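Side-chain contacts in putative secreted lipase (Streptomyces sp. W007, PDB 5H6B), which hydrolyses triacylglycerols as a thermostable, probably secreted lipase, presumably with the serine-based chemistry of α/β-hydrolases: residues 65-70 and 84-89; 115-120 and 174-179; 246-251 and 256-261. All blocks are in the same frame, centred on the assembly; numbering follows the deposited sequence.

In the fold
All three contacts belong to the layers around the parallel sheet of an α/β-hydrolase fold. Contacts 1 and 2 are neighbours: helix 80-98, half of contact 1, packs against helix 115-121 of contact 2 through pairs such as Ala84 with Tyr117 and Leu87 with Pro115. Contact 3 lies on the opposite side of the chain's centre, about 29 Å from contact 2 and about 30 Å from contact 1, centre to centre. Contact 2 is the buried one and is mostly aromatic. Contacts 1 and 3 are partly buried and polar; in each, one helix carboxamide holds a loop, Gln86 through a backbone N-H and a side chain, Asn248 through two backbone groups.

Contact 1: residues 65-70 and 84-89; sequences YGQLPG and AEQLDV
Gln86 reaches from helix 80-98 to the loop 65-70 and uses both ends of its carboxamide there. The backbone N of Gly66 donates to OE1 of Gln86 at 2.9 Å, meeting a lone pair in the carbonyl plane. NE2 of Gln86 in turn donates to OE1 of Gln67 at 3.0 Å. This second bond is almost straight (167°) and stays within the amide planes of both glutamines, which are nearly coplanar, 23° apart. CA of Tyr65 also lies 3.4 Å from OE1 of Gln86, and its CB touches the same oxygen. The chain of Gln86 runs out extended past CG (chi2 174°), which carries the amide to the loop, whereas Gln67 bends to bring its own amide back to it.

Further out, backbone bonds from Tyr65 to Gly76 and from Gly66 to Leu77 and Gly78 fix the loop that offers these groups. Tyr65 turns its ring inward, stacks on His36 and gives its OH to the backbone O of His36, next to the probable nucleophile elbow. Gln67 touches His75, a zinc ligand together with Asp64. The backbone N-H of Gly66 can only donate, so it probably sets which way the Gln86 amide faces; turned over, that amide would put NE2 against this N-H, and the Gln67 amide would have to turn too to keep its bond.

Contact 2: residues 115-120 and 174-179; sequences PNYYLK and SPFITK
Phe176 and Lys179, the two residues that meet Tyr117, stand on a helical turn whose first carbonyl, Ser174 O, is gripped twice by Thr178. OG1 of Thr178 donates to Ser174 O at 2.7 Å and Thr178 N to the same Ser174 O at 3.0 Å, from opposite faces of the carbonyl plane. Ser174 is also the N-cap: its OG accepts from Ile177 N at 2.9 Å in a practically straight bond, and OG has a further partner in Asp169 O.

From this turn the Phe176 ring, its CG anti to the backbone N (chi1 180°), extends to Tyr117 on helix 115-121. The two rings are near parallel, 17° apart, but slid so far that they barely overlap, their centroids 5.2 Å apart. CE1 of Phe176 comes within 3.2 Å of CD2 of Tyr117, a tight apolar touch. Lys179, fully extended, runs obliquely past the phenol and places CE 3.6 Å from OH of Tyr117; its NZ makes a weak hydrogen bond to that hydroxyl at 3.3 Å.

Phe121 meets the Tyr117 ring, and Phe176 packs on Ile80 of helix 80-98. Lys120 adds a polar tie, its NZ bonding to Leu180 O and Gly184 O. The joint between the helices therefore relies chiefly on aromatic packing, with the ammonium group of Lys179, which also has a cation-pi partner in Phe121, held weakly by the phenol at the exposed side of the contact.

Contact 3: residues 246-251 and 256-261; sequences VANALD and TPTTCA
The flat carboxamide of Asn248 meets the backbone of Thr256 beyond its OD1/ND2 end, displaced to one side of the amide plane, with OG1 of Thr258 on the other side. Thr256 N donates to OD1 of Asn248 at 3.2 Å from well above the carbonyl plane (49°), and ND2 of Asn248 donates to Thr256 O at 2.9 Å, with that oxygen tilted 22° out of the amide plane. OG1 of Thr258 lies 3.1 Å from ND2 of Asn248, at an angle too poor for a bond; the hydrogen bonds of that hydroxyl go to His244 ND1 and Glu245 OE1, which also accepts from ND2 of Asn248. With CG anti to the carbonyl carbon (chi1 -74°), the amide leans out from helix 240-250 to the returning chain.

An alanine in place of Asn248 is likely to leave both backbone groups of Thr256 without these mates and the returning chain freer to shift. Val246 and Leu250 pack this helix against strands 103-108 and 128-134, while Cys260 is tied to Cys225 by a disulfide. The arrangement is a final helix on the sheet of an α/β-hydrolase fold, with the C-terminal tail folded back along it.

Contact 1: residues 65-70 and 84-89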
loop_
_atom_site.group_PDB
_atom_site.type_symbol
_atom_site.label_atom_id
_atom_site.label_comp_id
_atom_site.label_asym_id
_atom_site.label_seq_id
_atom_site.Cartn_x
_atom_site.Cartn_y
_atom_site.Cartn_z
ATOM N N TYR A 65 11.113 3.985 0.311
ATOM C CA TYR A 65 11.553 3.093 -0.780
ATOM C C TYR A 65 11.591 3.905 -2.060
ATOM O O TYR A 65 10.812 4.832 -2.187
ATOM C CB TYR A 65 10.635 1.851 -0.928
ATOM C CG TYR A 65 9.282 2.090 -1.587
ATOM C CD1 TYR A 65 9.166 2.198 -2.972
ATOM C CD2 TYR A 65 8.125 2.200 -0.831
ATOM C CE1 TYR A 65 7.945 2.416 -3.584
ATOM C CE2 TYR A 65 6.896 2.420 -1.434
ATOM C CZ TYR A 65 6.809 2.525 -2.818
ATOM O OH TYR A 65 5.602 2.750 -3.457
ATOM N N GLY A 66 12.486 3.568 -2.993
ATOM C CA GLY A 66 12.543 4.228 -4.293
ATOM C C GLY A 66 13.075 5.642 -4.212
ATOM O O GLY A 66 12.750 6.471 -5.071
ATOM N N GLN A 67 13.895 5.930 -3.197
ATOM C CA GLN A 67 14.484 7.264 -3.073
ATOM C C GLN A 67 15.387 7.558 -4.261
ATOM O O GLN A 67 16.052 6.673 -4.750
ATOM C CB GLN A 67 15.296 7.415 -1.805
ATOM C CG GLN A 67 14.512 7.180 -0.531
ATOM C CD GLN A 67 14.766 5.802 0.038
ATOM O OE1 GLN A 67 14.672 4.798 -0.680
ATOM N NE2 GLN A 67 15.064 5.734 1.332
ATOM N N LEU A 68 15.372 8.801 -4.734
ATOM C CA LEU A 68 16.292 9.252 -5.778
ATOM C C LEU A 68 17.202 10.331 -5.164
ATOM O O LEU A 68 16.693 11.274 -4.552
ATOM C CB LEU A 68 15.520 9.798 -6.988
ATOM C CG LEU A 68 16.085 9.457 -8.370
ATOM C CD1 LEU A 68 16.186 7.947 -8.608
ATOM C CD2 LEU A 68 15.215 10.109 -9.437
ATOM N N PRO A 69 18.543 10.190 -5.319
ATOM C CA PRO A 69 19.472 11.166 -4.749
ATOM C C PRO A 69 19.107 12.569 -5.151
ATOM O O PRO A 69 18.793 12.797 -6.302
ATOM C CB PRO A 69 20.820 10.764 -5.362
ATOM C CG PRO A 69 20.709 9.294 -5.613
ATOM C CD PRO A 69 19.262 9.075 -5.977
ATOM N N GLY A 70 19.105 13.497 -4.197
ATOM C CA GLY A 70 18.737 14.887 -4.476
ATOM C C GLY A 70 17.248 15.207 -4.522
ATOM O O GLY A 70 16.887 16.337 -4.844
ATOM N N ALA A 84 11.149 -3.310 -4.241
ATOM C CA ALA A 84 10.698 -4.563 -3.643
ATOM C C ALA A 84 11.782 -5.213 -2.796
ATOM O O ALA A 84 11.467 -5.844 -1.791
ATOM C CB ALA A 84 10.213 -5.528 -4.723
ATOM N N GLU A 85 13.048 -5.063 -3.192
ATOM C CA GLU A 85 14.161 -5.573 -2.382
ATOM C C GLU A 85 14.314 -4.781 -1.098
ATOM O O GLU A 85 14.569 -5.369 -0.053
ATOM C CB GLU A 85 15.483 -5.622 -3.167
ATOM C CG GLU A 85 16.728 -6.073 -2.374
ATOM C CD GLU A 85 16.556 -7.370 -1.550
ATOM O OE1 GLU A 85 15.828 -8.302 -1.985
ATOM O OE2 GLU A 85 17.167 -7.459 -0.451
ATOM N N GLN A 86 14.128 -3.461 -1.149
ATOM C CA GLN A 86 14.133 -2.648 0.097
ATOM C C GLN A 86 13.043 -3.105 1.071
ATOM O O GLN A 86 13.253 -3.164 2.290
ATOM C CB GLN A 86 13.928 -1.166 -0.202
ATOM C CG GLN A 86 15.043 -0.508 -0.973
ATOM C CD GLN A 86 14.685 0.908 -1.338
ATOM O OE1 GLN A 86 13.967 1.156 -2.301
ATOM N NE2 GLN A 86 15.180 1.850 -0.565
ATOM N N LEU A 87 11.874 -3.413 0.511
ATOM C CA LEU A 87 10.739 -3.920 1.284
ATOM C C LEU A 87 11.094 -5.257 1.942
ATOM O O LEU A 87 10.793 -5.468 3.126
ATOM C CB LEU A 87 9.498 -4.063 0.380
ATOM C CG LEU A 87 8.256 -4.718 0.984
ATOM C CD1 LEU A 87 7.728 -3.886 2.138
ATOM C CD2 LEU A 87 7.180 -4.935 -0.072
ATOM N N ASP A 88 11.739 -6.131 1.164
ATOM C CA ASP A 88 12.257 -7.425 1.643
ATOM C C ASP A 88 13.113 -7.270 2.903
ATOM O O ASP A 88 12.776 -7.843 3.956
ATOM C CB ASP A 88 13.043 -8.127 0.519
ATOM C CG ASP A 88 13.378 -9.591 0.822
ATOM O OD1 ASP A 88 13.116 -10.097 1.946
ATOM O OD2 ASP A 88 13.921 -10.227 -0.106
ATOM N N VAL A 89 14.188 -6.482 2.795
ATOM C CA VAL A 89 15.077 -6.169 3.942
ATOM C C VAL A 89 14.286 -5.570 5.117
ATOM O O VAL A 89 14.481 -5.954 6.283
ATOM C CB VAL A 89 16.210 -5.190 3.527
ATOM C CG1 VAL A 89 16.941 -4.617 4.740
ATOM C CG2 VAL A 89 17.193 -5.876 2.583
#

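Contact 2: residues 115-120 and 174-179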
loop_
_atom_site.group_PDB
_atom_site.type_symbol
_atom_site.label_atom_id
_atom_site.label_comp_id
_atom_site.label_asym_id
_atom_site.label_seq_id
_atom_site.Cartn_x
_atom_site.Cartn_y
_atom_site.Cartn_z
ATOM N N PRO A 115 4.542 -4.588 -3.427
ATOM C CA PRO A 115 4.687 -5.813 -2.594
ATOM C C PRO A 115 4.346 -7.167 -3.287
ATOM O O PRO A 115 4.842 -8.220 -2.868
ATOM C CB PRO A 115 3.722 -5.562 -1.443
ATOM C CG PRO A 115 3.683 -4.071 -1.308
ATOM C CD PRO A 115 3.816 -3.530 -2.703
ATOM N N ASN A 116 3.526 -7.136 -4.335
ATOM C CA ASN A 116 3.259 -8.335 -5.128
ATOM C C ASN A 116 4.520 -8.873 -5.814
ATOM O O ASN A 116 4.648 -10.084 -6.016
ATOM C CB ASN A 116 2.150 -8.066 -6.139
ATOM C CG ASN A 116 0.834 -7.713 -5.466
ATOM O OD1 ASN A 116 0.337 -6.589 -5.574
ATOM N ND2 ASN A 116 0.281 -8.656 -4.742
ATOM N N TYR A 117 5.461 -7.980 -6.139
ATOM C CA TYR A 117 6.776 -8.394 -6.623
ATOM C C TYR A 117 7.564 -9.144 -5.530
ATOM O O TYR A 117 8.185 -10.182 -5.787
ATOM C CB TYR A 117 7.570 -7.184 -7.103
ATOM C CG TYR A 117 8.763 -7.545 -7.962
ATOM C CD1 TYR A 117 9.975 -7.924 -7.388
ATOM C CD2 TYR A 117 8.671 -7.529 -9.348
ATOM C CE1 TYR A 117 11.060 -8.276 -8.170
ATOM C CE2 TYR A 117 9.759 -7.866 -10.140
ATOM C CZ TYR A 117 10.945 -8.241 -9.544
ATOM O OH TYR A 117 12.020 -8.563 -10.323
ATOM N N TYR A 118 7.532 -8.600 -4.318
ATOM C CA TYR A 118 8.174 -9.223 -3.157
ATOM C C TYR A 118 7.531 -10.578 -2.856
ATOM O O TYR A 118 8.236 -11.557 -2.640
ATOM C CB TYR A 118 8.090 -8.260 -1.974
ATOM C CG TYR A 118 8.284 -8.804 -0.579
ATOM C CD1 TYR A 118 9.524 -9.278 -0.143
ATOM C CD2 TYR A 118 7.249 -8.744 0.347
ATOM C CE1 TYR A 118 9.702 -9.736 1.151
ATOM C CE2 TYR A 118 7.424 -9.190 1.642
ATOM C CZ TYR A 118 8.652 -9.694 2.036
ATOM O OH TYR A 118 8.800 -10.121 3.329
ATOM N N LEU A 119 6.200 -10.626 -2.873
ATOM C CA LEU A 119 5.464 -11.872 -2.644
ATOM C C LEU A 119 5.761 -12.956 -3.683
ATOM O O LEU A 119 5.877 -14.124 -3.328
ATOM C CB LEU A 119 3.951 -11.626 -2.623
ATOM C CG LEU A 119 3.406 -10.790 -1.471
ATOM C CD1 LEU A 119 1.917 -10.630 -1.672
ATOM C CD2 LEU A 119 3.728 -11.427 -0.122
ATOM N N LYS A 120 5.877 -12.556 -4.949
ATOM C CA LYS A 120 6.013 -13.493 -6.062
ATOM C C LYS A 120 7.448 -13.925 -6.337
ATOM O O LYS A 120 7.680 -15.097 -6.629
ATOM C CB LYS A 120 5.422 -12.900 -7.343
ATOM C CG LYS A 120 3.905 -12.891 -7.367
ATOM C CD LYS A 120 3.391 -12.176 -8.604
ATOM C CE LYS A 120 1.881 -12.270 -8.702
ATOM N NZ LYS A 120 1.348 -11.534 -9.885
ATOM N N SER A 174 4.736 -2.194 -19.577
ATOM C CA SER A 174 6.175 -2.060 -19.330
ATOM C C SER A 174 6.797 -3.431 -19.132
ATOM O O SER A 174 6.085 -4.405 -18.875
ATOM C CB SER A 174 6.450 -1.225 -18.076
ATOM O OG SER A 174 6.189 -1.975 -16.893
ATOM N N PRO A 175 8.132 -3.513 -19.233
ATOM C CA PRO A 175 8.756 -4.778 -18.871
ATOM C C PRO A 175 8.417 -5.180 -17.444
ATOM O O PRO A 175 8.171 -6.357 -17.196
ATOM C CB PRO A 175 10.260 -4.503 -19.039
ATOM C CG PRO A 175 10.327 -3.419 -20.070
ATOM C CD PRO A 175 9.074 -2.593 -19.903
ATOM N N PHE A 176 8.376 -4.217 -16.521
ATOM C CA PHE A 176 8.108 -4.543 -15.118
ATOM C C PHE A 176 6.693 -5.110 -14.890
ATOM O O PHE A 176 6.531 -6.132 -14.215
ATOM C CB PHE A 176 8.308 -3.327 -14.204
ATOM C CG PHE A 176 8.040 -3.631 -12.763
ATOM C CD1 PHE A 176 8.993 -4.290 -12.003
ATOM C CD2 PHE A 176 6.810 -3.328 -12.187
ATOM C CE1 PHE A 176 8.752 -4.595 -10.678
ATOM C CE2 PHE A 176 6.561 -3.631 -10.868
ATOM C CZ PHE A 176 7.530 -4.277 -10.113
ATOM N N ILE A 177 5.679 -4.418 -15.406
ATOM C CA ILE A 177 4.282 -4.841 -15.232
ATOM C C ILE A 177 4.063 -6.196 -15.935
ATOM O O ILE A 177 3.453 -7.102 -15.352
ATOM C CB ILE A 177 3.289 -3.743 -15.707
ATOM C CG1 ILE A 177 3.364 -2.531 -14.768
ATOM C CG2 ILE A 177 1.853 -4.258 -15.795
ATOM C CD1 ILE A 177 3.034 -2.808 -13.308
ATOM N N THR A 178 4.605 -6.341 -17.146
ATOM C CA THR A 178 4.564 -7.628 -17.879
ATOM C C THR A 178 5.095 -8.803 -17.037
ATOM O O THR A 178 4.438 -9.834 -16.902
ATOM C CB THR A 178 5.338 -7.529 -19.220
ATOM O OG1 THR A 178 4.790 -6.459 -20.006
ATOM C CG2 THR A 178 5.243 -8.838 -20.012
ATOM N N LYS A 179 6.271 -8.628 -16.449
ATOM C CA LYS A 179 6.850 -9.656 -15.587
ATOM C C LYS A 179 5.938 -9.949 -14.415
ATOM O O LYS A 179 5.604 -11.105 -14.164
ATOM C CB LYS A 179 8.227 -9.240 -15.060
ATOM C CG LYS A 179 8.812 -10.205 -14.034
ATOM C CD LYS A 179 10.310 -10.022 -13.839
ATOM C CE LYS A 179 10.792 -10.903 -12.694
ATOM N NZ LYS A 179 12.273 -10.929 -12.585
#

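Contact 3: residues 246-251 and 256-261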
loop_
_atom_site.group_PDB
_atom_site.type_symbol
_atom_site.label_atom_id
_atom_site.label_comp_id
_atom_site.label_asym_id
_atom_site.label_seq_id
_atom_site.Cartn_x
_atom_site.Cartn_y
_atom_site.Cartn_z
ATOM N N VAL A 246 -9.589 -0.873 6.185
ATOM C CA VAL A 246 -8.259 -1.429 6.446
ATOM C C VAL A 246 -8.208 -2.148 7.805
ATOM O O VAL A 246 -7.632 -3.232 7.916
ATOM C CB VAL A 246 -7.148 -0.355 6.368
ATOM C CG1 VAL A 246 -5.790 -0.935 6.753
ATOM C CG2 VAL A 246 -7.076 0.232 4.971
ATOM N N ALA A 247 -8.775 -1.529 8.832
ATOM C CA ALA A 247 -8.826 -2.137 10.163
ATOM C C ALA A 247 -9.676 -3.438 10.184
ATOM O O ALA A 247 -9.348 -4.353 10.897
ATOM C CB ALA A 247 -9.343 -1.138 11.183
ATOM N N ASN A 248 -10.729 -3.520 9.368
ATOM C CA ASN A 248 -11.488 -4.775 9.206
ATOM C C ASN A 248 -10.636 -5.881 8.640
ATOM O O ASN A 248 -10.638 -6.992 9.190
ATOM C CB ASN A 248 -12.710 -4.600 8.305
ATOM C CG ASN A 248 -13.821 -3.852 8.988
ATOM O OD1 ASN A 248 -13.844 -3.756 10.205
ATOM N ND2 ASN A 248 -14.758 -3.324 8.215
ATOM N N ALA A 249 -9.916 -5.581 7.553
ATOM C CA ALA A 249 -9.045 -6.569 6.907
ATOM C C ALA A 249 -7.889 -7.020 7.815
ATOM O O ALA A 249 -7.469 -8.174 7.758
ATOM C CB ALA A 249 -8.501 -6.029 5.599
ATOM N N LEU A 250 -7.375 -6.127 8.653
ATOM C CA LEU A 250 -6.277 -6.504 9.558
ATOM C C LEU A 250 -6.714 -7.374 10.751
ATOM O O LEU A 250 -5.872 -7.993 11.399
ATOM C CB LEU A 250 -5.550 -5.257 10.067
ATOM C CG LEU A 250 -4.767 -4.440 9.033
ATOM C CD1 LEU A 250 -4.256 -3.154 9.669
ATOM C CD2 LEU A 250 -3.617 -5.231 8.434
ATOM N N ASP A 251 -8.012 -7.394 11.055
ATOM C CA ASP A 251 -8.565 -8.223 12.138
ATOM C C ASP A 251 -10.006 -8.670 11.779
ATOM O O ASP A 251 -10.985 -8.167 12.348
ATOM C CB ASP A 251 -8.516 -7.427 13.439
ATOM C CG ASP A 251 -9.078 -8.184 14.621
ATOM O OD1 ASP A 251 -9.196 -9.425 14.570
ATOM O OD2 ASP A 251 -9.402 -7.512 15.610
ATOM N N THR A 256 -16.487 -4.847 11.614
ATOM C CA THR A 256 -17.876 -4.357 11.622
ATOM C C THR A 256 -18.114 -3.584 10.323
ATOM O O THR A 256 -17.187 -2.962 9.795
ATOM C CB THR A 256 -18.164 -3.452 12.840
ATOM O OG1 THR A 256 -17.323 -2.286 12.798
ATOM C CG2 THR A 256 -17.902 -4.210 14.144
ATOM N N PRO A 257 -19.342 -3.622 9.785
ATOM C CA PRO A 257 -19.504 -3.000 8.471
ATOM C C PRO A 257 -19.065 -1.536 8.458
ATOM O O PRO A 257 -19.272 -0.808 9.437
ATOM C CB PRO A 257 -21.007 -3.129 8.186
ATOM C CG PRO A 257 -21.472 -4.231 9.074
ATOM C CD PRO A 257 -20.617 -4.147 10.305
ATOM N N THR A 258 -18.429 -1.138 7.363
ATOM C CA THR A 258 -17.984 0.230 7.171
ATOM C C THR A 258 -19.085 1.030 6.454
ATOM O O THR A 258 -19.517 0.671 5.359
ATOM C CB THR A 258 -16.655 0.264 6.397
ATOM O OG1 THR A 258 -15.674 -0.528 7.090
ATOM C CG2 THR A 258 -16.142 1.699 6.319
ATOM N N THR A 259 -19.529 2.109 7.090
ATOM C CA THR A 259 -20.554 2.986 6.543
ATOM C C THR A 259 -20.021 4.428 6.548
ATOM O O THR A 259 -18.897 4.669 6.992
ATOM C CB THR A 259 -21.864 2.909 7.377
ATOM O OG1 THR A 259 -21.672 3.541 8.641
ATOM C CG2 THR A 259 -22.290 1.471 7.623
ATOM N N CYS A 260 -20.836 5.375 6.079
ATOM C CA CYS A 260 -20.516 6.804 6.167
ATOM C C CYS A 260 -20.179 7.293 7.610
ATOM O O CYS A 260 -19.389 8.237 7.786
ATOM C CB CYS A 260 -21.657 7.630 5.567
ATOM S SG CYS A 260 -22.028 7.259 3.810
ATOM N N ALA A 261 -20.754 6.636 8.627
ATOM C CA ALA A 261 -20.502 6.964 10.038
ATOM C C ALA A 261 -19.038 6.848 10.432
ATOM O O ALA A 261 -18.613 7.486 11.392
ATOM C CB ALA A 261 -21.354 6.102 10.953
#